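Uncharacterized protein (Bacteroides caccae, PDB 4L7A) is of unknown function but probably acts as a zinc-dependent peptidase of the zincin-like metallopeptidase clan. Local coordinates at residues E197-V202 and A234-Y239; V141-F146 and F206-E211; A212-V217 and P227-K232. All coordinates share one frame; numbering follows the deposited sequence.

From the N terminus, the first segment met is V141-F146, on helix 131-153, whose sequence contains the HExxH signature of zinc peptidases. Contact 2 closes a loop of 59 residues when the chain returns to it at F206-E211. Before that, E197-V202 has already opened contact 1, so these two contacts cross, sharing helix 195-208 as the middle element. Contact 3 follows, a short loop of nine residues closed between A212-V217 and P227-K232 and lying wholly within the span of contact 1, which closes last at A234-Y239. Helix 195-208 thus packs against both helix 131-153 and helix 211-244, and the D198-K232 salt bridge joins contacts 1 and 3.

Contact 1 of 3, residues E197-V202 and A234-Y239; sequences EDIAEV and AMVKKY
V236 meets both I199 and V202 through a single methyl, CG2, which lies beside the backbone N of its own residue and leads toward helix 195-208. Its closest approach is 3.6 Å, from V236 CG2 to I199 CG1; I199 CD1 is 3.9 Å from V236 CG2, and V202 CG1 touches the same methyl at 4.1 Å. I199 has its main branch opposite the backbone N (chi1 -173°) and is fully extended, a shape that carries CG1 and CD1 outward to the valine. Because I199 and V202 are three residues apart, they share one side of their helix, and compact branched side chains suit a buried seam where the CA atoms of I199 and V236 come within 7.3 Å. Next along the segment, K237 packs on F206. Y239 OH hydrogen-bonds K154 O, just past helix 131-153, and W244 NE1 at the end of its own helix, which satisfies a buried hydroxyl. Helix 131-153 also lies against helix 195-208: A200 packs on H144, I199 on H151. E201 OE2 hydrogen-bonds ND1 of H144, the first histidine of HExxH, as a second-shell residue would in a zincin; the seam therefore joins a helix pair packed behind the probable zinc-site helix.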
loop_
_atom_site.group_PDB
_atom_site.type_symbol
_atom_site.label_atom_id
_atom_site.label_comp_id
_atom_site.label_asym_id
_atom_site.label_seq_id
_atom_site.Cartn_x
_atom_site.Cartn_y
_atom_site.Cartn_z
ATOM N N GLU A 197 14.602 1.015 3.683
ATOM C CA GLU A 197 13.744 0.841 2.507
ATOM C C GLU A 197 13.695 -0.612 2.007
ATOM O O GLU A 197 12.644 -1.086 1.529
ATOM C CB GLU A 197 14.064 1.844 1.392
ATOM C CG GLU A 197 13.331 3.175 1.621
ATOM C CD GLU A 197 13.812 3.853 2.849
ATOM O OE1 GLU A 197 14.999 4.271 2.817
ATOM O OE2 GLU A 197 13.052 3.900 3.859
ATOM N N ASP A 198 14.814 -1.316 2.152
ATOM C CA ASP A 198 14.949 -2.724 1.773
ATOM C C ASP A 198 13.910 -3.568 2.536
ATOM O O ASP A 198 13.087 -4.253 1.936
ATOM C CB ASP A 198 16.393 -3.185 2.043
ATOM C CG ASP A 198 16.692 -4.599 1.595
ATOM O OD1 ASP A 198 15.784 -5.405 1.323
ATOM O OD2 ASP A 198 17.896 -4.905 1.487
ATOM N N ILE A 199 13.884 -3.465 3.832
ATOM C CA ILE A 199 12.952 -4.256 4.556
ATOM C C ILE A 199 11.465 -3.832 4.294
ATOM O O ILE A 199 10.592 -4.714 4.213
ATOM C CB ILE A 199 13.315 -4.328 6.023
ATOM C CG1 ILE A 199 12.391 -5.324 6.701
ATOM C CG2 ILE A 199 13.329 -2.933 6.710
ATOM C CD1 ILE A 199 12.749 -5.600 8.148
ATOM N N ALA A 200 11.175 -2.535 4.098
ATOM C CA ALA A 200 9.826 -2.124 3.746
ATOM C C ALA A 200 9.410 -2.707 2.374
ATOM O O ALA A 200 8.267 -3.104 2.205
ATOM C CB ALA A 200 9.661 -0.580 3.739
ATOM N N GLU A 201 10.364 -2.785 1.440
ATOM C CA GLU A 201 10.119 -3.337 0.105
ATOM C C GLU A 201 9.925 -4.839 0.125
ATOM O O GLU A 201 9.051 -5.353 -0.578
ATOM C CB GLU A 201 11.250 -2.998 -0.847
ATOM C CG GLU A 201 11.277 -1.515 -1.320
ATOM C CD GLU A 201 10.130 -1.219 -2.294
ATOM O OE1 GLU A 201 10.329 -1.496 -3.497
ATOM O OE2 GLU A 201 9.039 -0.766 -1.859
ATOM N N VAL A 202 10.727 -5.550 0.907
ATOM C CA VAL A 202 10.559 -6.994 0.996
ATOM C C VAL A 202 9.164 -7.270 1.501
ATOM O O VAL A 202 8.445 -8.047 0.945
ATOM C CB VAL A 202 11.654 -7.633 1.852
ATOM C CG1 VAL A 202 11.321 -9.093 2.168
ATOM C CG2 VAL A 202 12.980 -7.539 1.147
ATOM N N ALA A 234 12.926 -14.517 5.589
ATOM C CA ALA A 234 12.744 -15.283 6.804
ATOM C C ALA A 234 12.824 -14.343 8.009
ATOM O O ALA A 234 12.047 -14.449 8.978
ATOM C CB ALA A 234 13.760 -16.354 6.914
HETATM N N MSE A 235 13.753 -13.405 7.948
HETATM C CA MSE A 235 13.933 -12.460 9.042
HETATM C C MSE A 235 12.711 -11.536 9.219
HETATM O O MSE A 235 12.260 -11.278 10.337
HETATM C CB MSE A 235 15.184 -11.637 8.816
HETATM C CG MSE A 235 15.574 -10.875 10.091
HETATM SE SE MSE A 235 17.394 -10.140 10.002
HETATM C CE MSE A 235 18.412 -11.765 9.949
ATOM N N VAL A 236 12.158 -11.067 8.108
ATOM C CA VAL A 236 10.900 -10.293 8.137
ATOM C C VAL A 236 9.728 -11.118 8.722
ATOM O O VAL A 236 9.001 -10.632 9.580
ATOM C CB VAL A 236 10.508 -9.774 6.728
ATOM C CG1 VAL A 236 9.146 -9.052 6.740
ATOM C CG2 VAL A 236 11.561 -8.802 6.242
ATOM N N LYS A 237 9.535 -12.335 8.226
ATOM C CA LYS A 237 8.525 -13.202 8.787
ATOM C C LYS A 237 8.686 -13.305 10.316
ATOM O O LYS A 237 7.709 -13.204 11.055
ATOM C CB LYS A 237 8.594 -14.562 8.155
ATOM C CG LYS A 237 7.968 -14.620 6.791
ATOM C CD LYS A 237 8.100 -16.066 6.207
ATOM C CE LYS A 237 7.356 -16.141 4.858
ATOM N NZ LYS A 237 7.866 -17.303 4.039
ATOM N N LYS A 238 9.918 -13.523 10.772
ATOM C CA LYS A 238 10.206 -13.680 12.183
ATOM C C LYS A 238 9.912 -12.401 12.964
ATOM O O LYS A 238 9.337 -12.451 14.024
ATOM C CB LYS A 238 11.657 -14.124 12.371
ATOM C CG LYS A 238 12.074 -14.299 13.853
ATOM C CD LYS A 238 13.448 -14.981 14.007
ATOM C CE LYS A 238 14.047 -14.739 15.405
ATOM N NZ LYS A 238 13.202 -15.295 16.506
ATOM N N TYR A 239 10.308 -11.257 12.412
ATOM C CA TYR A 239 10.024 -9.971 12.993
ATOM C C TYR A 239 8.497 -9.750 13.102
ATOM O O TYR A 239 8.005 -9.316 14.165
ATOM C CB TYR A 239 10.619 -8.847 12.136
ATOM C CG TYR A 239 10.069 -7.451 12.462
ATOM C CD1 TYR A 239 10.455 -6.772 13.626
ATOM C CD2 TYR A 239 9.151 -6.829 11.629
ATOM C CE1 TYR A 239 9.941 -5.499 13.939
ATOM C CE2 TYR A 239 8.636 -5.558 11.930
ATOM C CZ TYR A 239 9.033 -4.914 13.096
ATOM O OH TYR A 239 8.502 -3.656 13.368
#

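Contact 2 of 3, residues V141-F146 and F206-E211; sequences VMHHEF and FLTYPE
H143 and L207 mark the nearest backbone approach, with CA atoms 7.7 Å apart, where the middle of helix 131-153 passes the last turn of helix 195-208. Beyond T208 the second segment leaves the helix: Y209 departs from helical angles, and P210 takes the N-cap position of the next helix, where its lack of an N-H costs nothing. No hydrogen bond joins the segments, so side chains carry the contact. H143 CD2 lies 3.5 Å from T208 CG2, the two side chains running past each other in opposite senses, and the ring meets the methyl obliquely. On the same side of the ring plane, nearer the ND1 end, L207 CD1 is 4.3 Å from H143 ND1. The next two residues, H144 and E145, begin the HExxH sequence by which zincins bind zinc and activate water, so H143 probably sits on the rear of an active-site helix. Imidazole suits this buried place because it offers carbon to the T208 methyl while ND1 hydrogen-bonds Y77 OH, which fixes the ring's rotation. T208 places OG1 between its backbone N and carbonyl carbon (chi1 59°), hydrogen-bonding A204 O and turning its methyl to the histidine. F146 stacks on W73.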
loop_
_atom_site.group_PDB
_atom_site.type_symbol
_atom_site.label_atom_id
_atom_site.label_comp_id
_atom_site.label_asym_id
_atom_site.label_seq_id
_atom_site.Cartn_x
_atom_site.Cartn_y
_atom_site.Cartn_z
ATOM N N VAL A 141 2.808 0.625 -2.613
ATOM C CA VAL A 141 3.349 1.757 -1.833
ATOM C C VAL A 141 2.705 1.891 -0.454
ATOM O O VAL A 141 3.381 2.208 0.533
ATOM C CB VAL A 141 3.182 3.084 -2.592
ATOM C CG1 VAL A 141 3.634 4.194 -1.768
ATOM C CG2 VAL A 141 4.054 3.018 -3.860
HETATM N N MSE A 142 1.417 1.641 -0.368
HETATM C CA MSE A 142 0.759 1.689 0.920
HETATM C C MSE A 142 1.336 0.693 1.930
HETATM O O MSE A 142 1.708 1.092 3.019
HETATM C CB MSE A 142 -0.765 1.512 0.784
HETATM C CG MSE A 142 -1.416 2.753 0.140
HETATM SE SE MSE A 142 -3.244 2.400 -0.471
HETATM C CE MSE A 142 -4.114 2.912 1.205
ATOM N N HIS A 143 1.385 -0.595 1.562
ATOM C CA HIS A 143 1.977 -1.592 2.449
ATOM C C HIS A 143 3.410 -1.253 2.794
ATOM O O HIS A 143 3.881 -1.532 3.889
ATOM C CB HIS A 143 1.906 -3.026 1.889
ATOM C CG HIS A 143 0.513 -3.518 1.728
ATOM N ND1 HIS A 143 -0.323 -3.729 2.813
ATOM C CD2 HIS A 143 -0.225 -3.777 0.620
ATOM C CE1 HIS A 143 -1.506 -4.124 2.380
ATOM N NE2 HIS A 143 -1.486 -4.139 1.054
ATOM N N HIS A 144 4.113 -0.627 1.879
ATOM C CA HIS A 144 5.494 -0.244 2.154
ATOM C C HIS A 144 5.480 0.771 3.327
ATOM O O HIS A 144 6.208 0.628 4.276
ATOM C CB HIS A 144 6.183 0.336 0.907
ATOM C CG HIS A 144 7.510 0.988 1.182
ATOM N ND1 HIS A 144 8.669 0.618 0.536
ATOM C CD2 HIS A 144 7.853 2.014 1.999
ATOM C CE1 HIS A 144 9.672 1.376 0.957
ATOM N NE2 HIS A 144 9.191 2.259 1.823
ATOM N N GLU A 145 4.659 1.794 3.233
ATOM C CA GLU A 145 4.587 2.861 4.266
ATOM C C GLU A 145 4.056 2.353 5.580
ATOM O O GLU A 145 4.549 2.779 6.634
ATOM C CB GLU A 145 3.726 3.984 3.778
ATOM C CG GLU A 145 4.339 4.719 2.558
ATOM C CD GLU A 145 5.583 5.517 2.934
ATOM O OE1 GLU A 145 5.587 6.149 4.036
ATOM O OE2 GLU A 145 6.565 5.483 2.171
ATOM N N PHE A 146 3.087 1.435 5.540
ATOM C CA PHE A 146 2.603 0.851 6.782
ATOM C C PHE A 146 3.704 0.056 7.473
ATOM O O PHE A 146 3.893 0.194 8.674
ATOM C CB PHE A 146 1.344 0.042 6.600
ATOM C CG PHE A 146 0.266 0.763 5.852
ATOM C CD1 PHE A 146 0.181 2.145 5.842
ATOM C CD2 PHE A 146 -0.671 0.053 5.131
ATOM C CE1 PHE A 146 -0.823 2.787 5.112
ATOM C CE2 PHE A 146 -1.678 0.694 4.439
ATOM C CZ PHE A 146 -1.746 2.050 4.422
ATOM N N PHE A 206 6.338 -8.890 -0.878
ATOM C CA PHE A 206 5.858 -10.173 -0.457
ATOM C C PHE A 206 4.341 -10.162 -0.295
ATOM O O PHE A 206 3.671 -11.111 -0.732
ATOM C CB PHE A 206 6.514 -10.621 0.851
ATOM C CG PHE A 206 6.169 -12.022 1.232
ATOM C CD1 PHE A 206 6.623 -13.089 0.465
ATOM C CD2 PHE A 206 5.360 -12.273 2.318
ATOM C CE1 PHE A 206 6.298 -14.418 0.782
ATOM C CE2 PHE A 206 5.040 -13.593 2.666
ATOM C CZ PHE A 206 5.520 -14.678 1.884
ATOM N N LEU A 207 3.787 -9.081 0.268
ATOM C CA LEU A 207 2.376 -9.045 0.502
ATOM C C LEU A 207 1.536 -8.850 -0.756
ATOM O O LEU A 207 0.439 -9.304 -0.782
ATOM C CB LEU A 207 2.008 -7.983 1.567
ATOM C CG LEU A 207 2.480 -8.255 2.982
ATOM C CD1 LEU A 207 1.993 -7.139 3.948
ATOM C CD2 LEU A 207 1.933 -9.620 3.429
ATOM N N THR A 208 2.049 -8.165 -1.777
ATOM C CA THR A 208 1.263 -7.783 -2.932
ATOM C C THR A 208 1.582 -8.589 -4.230
ATOM O O THR A 208 0.691 -8.780 -5.038
ATOM C CB THR A 208 1.428 -6.295 -3.293
ATOM O OG1 THR A 208 2.802 -5.987 -3.566
ATOM C CG2 THR A 208 0.961 -5.420 -2.186
ATOM N N TYR A 209 2.823 -9.072 -4.398
ATOM C CA TYR A 209 3.206 -9.840 -5.617
ATOM C C TYR A 209 2.493 -11.207 -5.699
ATOM O O TYR A 209 2.527 -11.971 -4.722
ATOM C CB TYR A 209 4.704 -10.098 -5.652
ATOM C CG TYR A 209 5.581 -8.931 -6.070
ATOM C CD1 TYR A 209 5.108 -7.627 -6.058
ATOM C CD2 TYR A 209 6.942 -9.131 -6.335
ATOM C CE1 TYR A 209 5.922 -6.561 -6.444
ATOM C CE2 TYR A 209 7.764 -8.069 -6.703
ATOM C CZ TYR A 209 7.254 -6.802 -6.772
ATOM O OH TYR A 209 8.059 -5.766 -7.110
ATOM N N PRO A 210 1.814 -11.494 -6.819
ATOM C CA PRO A 210 1.366 -12.850 -6.966
ATOM C C PRO A 210 2.597 -13.756 -7.046
ATOM O O PRO A 210 3.727 -13.332 -7.362
ATOM C CB PRO A 210 0.632 -12.850 -8.307
ATOM C CG PRO A 210 0.214 -11.425 -8.540
ATOM C CD PRO A 210 1.326 -10.628 -7.898
ATOM N N GLU A 211 2.345 -14.992 -6.794
ATOM C CA GLU A 211 3.367 -15.971 -6.794
ATOM C C GLU A 211 4.265 -15.937 -8.040
ATOM O O GLU A 211 5.482 -15.980 -7.892
ATOM C CB GLU A 211 2.700 -17.313 -6.626
ATOM C CG GLU A 211 3.648 -18.425 -6.321
ATOM C CD GLU A 211 2.926 -19.757 -6.217
ATOM O OE1 GLU A 211 2.011 -19.889 -5.354
ATOM O OE2 GLU A 211 3.262 -20.640 -7.029
#

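Contact 3 of 3, residues A212-V217 and P227-K232; sequences AQWENV and PIIDQK
The benzo ring of W214 ends against the short branch of I229: I229 CG2 is 3.9 Å from W214 CZ2 and 4.1 Å from W214 CH2, meeting the indole at an oblique angle. W214 does not set out straight at this partner. With CG trans to its backbone N and the ring turned crosswise to the CA-CB bond (chi2 -93°), the indole extends far enough from its helix to bring its six-membered ring up to the isoleucine. It is further held by F206, whose ring it meets edge-to-face. The long branch of I229 serves V217. Its CG1 lies opposite the carbonyl carbon (chi1 -66°), and with chi2 at 169° the chain runs on extended to CD1, which comes 4.2 Å from V217 CG1; the two side chains cross at about a right angle. A short beta-branched valine suffices here, because its CB already points at the other segment and CG1 makes the contact, while a beta-branched isoleucine suits a place that must fill two directions at once. One turn on from I229, K232 NZ forms a salt bridge with D198 OD2. Both segments belong to helix 211-244, kinked at P227, whose N has no hydrogen to give to the preceding turn. The whole is a bent helical element, its two limbs running roughly at right angles and packed at the inside of the bend by W214, V217 and I229.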
loop_
_atom_site.group_PDB
_atom_site.type_symbol
_atom_site.label_atom_id
_atom_site.label_comp_id
_atom_site.label_asym_id
_atom_site.label_seq_id
_atom_site.Cartn_x
_atom_site.Cartn_y
_atom_site.Cartn_z
ATOM N N ALA A 212 3.691 -15.787 -9.232
ATOM C CA ALA A 212 4.495 -15.820 -10.449
ATOM C C ALA A 212 5.475 -14.629 -10.507
ATOM O O ALA A 212 6.629 -14.741 -10.954
ATOM C CB ALA A 212 3.603 -15.840 -11.678
ATOM N N GLN A 213 5.024 -13.489 -10.033
ATOM C CA GLN A 213 5.853 -12.294 -10.034
ATOM C C GLN A 213 7.009 -12.433 -9.023
ATOM O O GLN A 213 8.138 -12.042 -9.272
ATOM C CB GLN A 213 4.989 -11.050 -9.713
ATOM C CG GLN A 213 5.777 -9.770 -9.815
ATOM C CD GLN A 213 4.943 -8.498 -9.627
ATOM O OE1 GLN A 213 3.732 -8.502 -9.357
ATOM N NE2 GLN A 213 5.606 -7.409 -9.795
ATOM N N TRP A 214 6.697 -12.982 -7.868
ATOM C CA TRP A 214 7.708 -13.213 -6.828
ATOM C C TRP A 214 8.757 -14.190 -7.321
ATOM O O TRP A 214 9.954 -13.946 -7.210
ATOM C CB TRP A 214 7.052 -13.711 -5.522
ATOM C CG TRP A 214 8.049 -13.970 -4.425
ATOM C CD1 TRP A 214 8.650 -15.158 -4.146
ATOM C CD2 TRP A 214 8.616 -13.020 -3.511
ATOM N NE1 TRP A 214 9.530 -15.004 -3.093
ATOM C CE2 TRP A 214 9.524 -13.709 -2.686
ATOM C CE3 TRP A 214 8.420 -11.661 -3.286
ATOM C CZ2 TRP A 214 10.240 -13.080 -1.646
ATOM C CZ3 TRP A 214 9.143 -11.032 -2.254
ATOM C CH2 TRP A 214 10.039 -11.737 -1.471
ATOM N N GLU A 215 8.305 -15.271 -7.894
ATOM C CA GLU A 215 9.201 -16.272 -8.498
ATOM C C GLU A 215 10.017 -15.686 -9.625
ATOM O O GLU A 215 11.166 -16.047 -9.800
ATOM C CB GLU A 215 8.402 -17.477 -9.044
ATOM C CG GLU A 215 7.880 -18.429 -7.966
ATOM C CD GLU A 215 8.952 -18.857 -6.932
ATOM O OE1 GLU A 215 10.114 -19.185 -7.308
ATOM O OE2 GLU A 215 8.642 -18.849 -5.714
ATOM N N ASN A 216 9.454 -14.772 -10.396
ATOM C CA ASN A 216 10.252 -14.171 -11.433
ATOM C C ASN A 216 11.440 -13.397 -10.810
ATOM O O ASN A 216 12.569 -13.405 -11.328
ATOM C CB ASN A 216 9.415 -13.244 -12.297
ATOM C CG ASN A 216 10.213 -12.699 -13.443
ATOM O OD1 ASN A 216 10.734 -13.456 -14.262
ATOM N ND2 ASN A 216 10.347 -11.402 -13.507
ATOM N N VAL A 217 11.189 -12.707 -9.687
ATOM C CA VAL A 217 12.282 -12.006 -9.007
ATOM C C VAL A 217 13.341 -12.993 -8.561
ATOM O O VAL A 217 14.516 -12.752 -8.738
ATOM C CB VAL A 217 11.777 -11.141 -7.808
ATOM C CG1 VAL A 217 12.940 -10.553 -7.032
ATOM C CG2 VAL A 217 10.879 -10.000 -8.305
ATOM N N PRO A 227 19.350 -17.051 -2.180
ATOM C CA PRO A 227 19.566 -17.244 -0.750
ATOM C C PRO A 227 19.543 -15.936 0.049
ATOM O O PRO A 227 19.178 -15.971 1.224
ATOM C CB PRO A 227 20.976 -17.851 -0.677
ATOM C CG PRO A 227 21.298 -18.301 -2.023
ATOM C CD PRO A 227 20.519 -17.473 -2.970
ATOM N N ILE A 228 19.986 -14.822 -0.556
ATOM C CA ILE A 228 19.975 -13.558 0.129
ATOM C C ILE A 228 18.514 -13.048 0.367
ATOM O O ILE A 228 18.165 -12.617 1.474
ATOM C CB ILE A 228 20.811 -12.525 -0.602
ATOM C CG1 ILE A 228 22.282 -12.967 -0.670
ATOM C CG2 ILE A 228 20.775 -11.244 0.168
ATOM C CD1 ILE A 228 23.117 -12.218 -1.731
ATOM N N ILE A 229 17.686 -13.142 -0.664
ATOM C CA ILE A 229 16.284 -12.806 -0.551
ATOM C C ILE A 229 15.585 -13.743 0.443
ATOM O O ILE A 229 14.802 -13.264 1.292
ATOM C CB ILE A 229 15.600 -12.788 -1.870
ATOM C CG1 ILE A 229 16.174 -11.658 -2.704
ATOM C CG2 ILE A 229 14.093 -12.528 -1.711
ATOM C CD1 ILE A 229 15.765 -11.688 -4.144
ATOM N N ASP A 230 15.894 -15.042 0.370
ATOM C CA ASP A 230 15.347 -15.998 1.314
ATOM C C ASP A 230 15.678 -15.618 2.771
ATOM O O ASP A 230 14.813 -15.624 3.633
ATOM C CB ASP A 230 15.857 -17.417 1.009
ATOM C CG ASP A 230 15.215 -18.006 -0.275
ATOM O OD1 ASP A 230 14.053 -17.639 -0.578
ATOM O OD2 ASP A 230 15.867 -18.841 -0.945
ATOM N N GLN A 231 16.915 -15.233 3.022
ATOM C CA GLN A 231 17.318 -14.869 4.373
ATOM C C GLN A 231 16.571 -13.612 4.885
ATOM O O GLN A 231 16.110 -13.574 6.038
ATOM C CB GLN A 231 18.825 -14.642 4.384
ATOM C CG GLN A 231 19.343 -14.239 5.721
ATOM C CD GLN A 231 20.832 -13.987 5.686
ATOM O OE1 GLN A 231 21.478 -14.137 4.667
ATOM N NE2 GLN A 231 21.378 -13.632 6.816
ATOM N N LYS A 232 16.467 -12.591 4.028
ATOM C CA LYS A 232 15.732 -11.373 4.352
ATOM C C LYS A 232 14.275 -11.651 4.653
ATOM O O LYS A 232 13.707 -11.187 5.682
ATOM C CB LYS A 232 15.837 -10.358 3.189
ATOM C CG LYS A 232 17.226 -9.788 3.073
ATOM C CD LYS A 232 17.358 -8.828 1.885
ATOM C CE LYS A 232 18.684 -8.156 1.898
ATOM N NZ LYS A 232 18.888 -7.261 0.673
#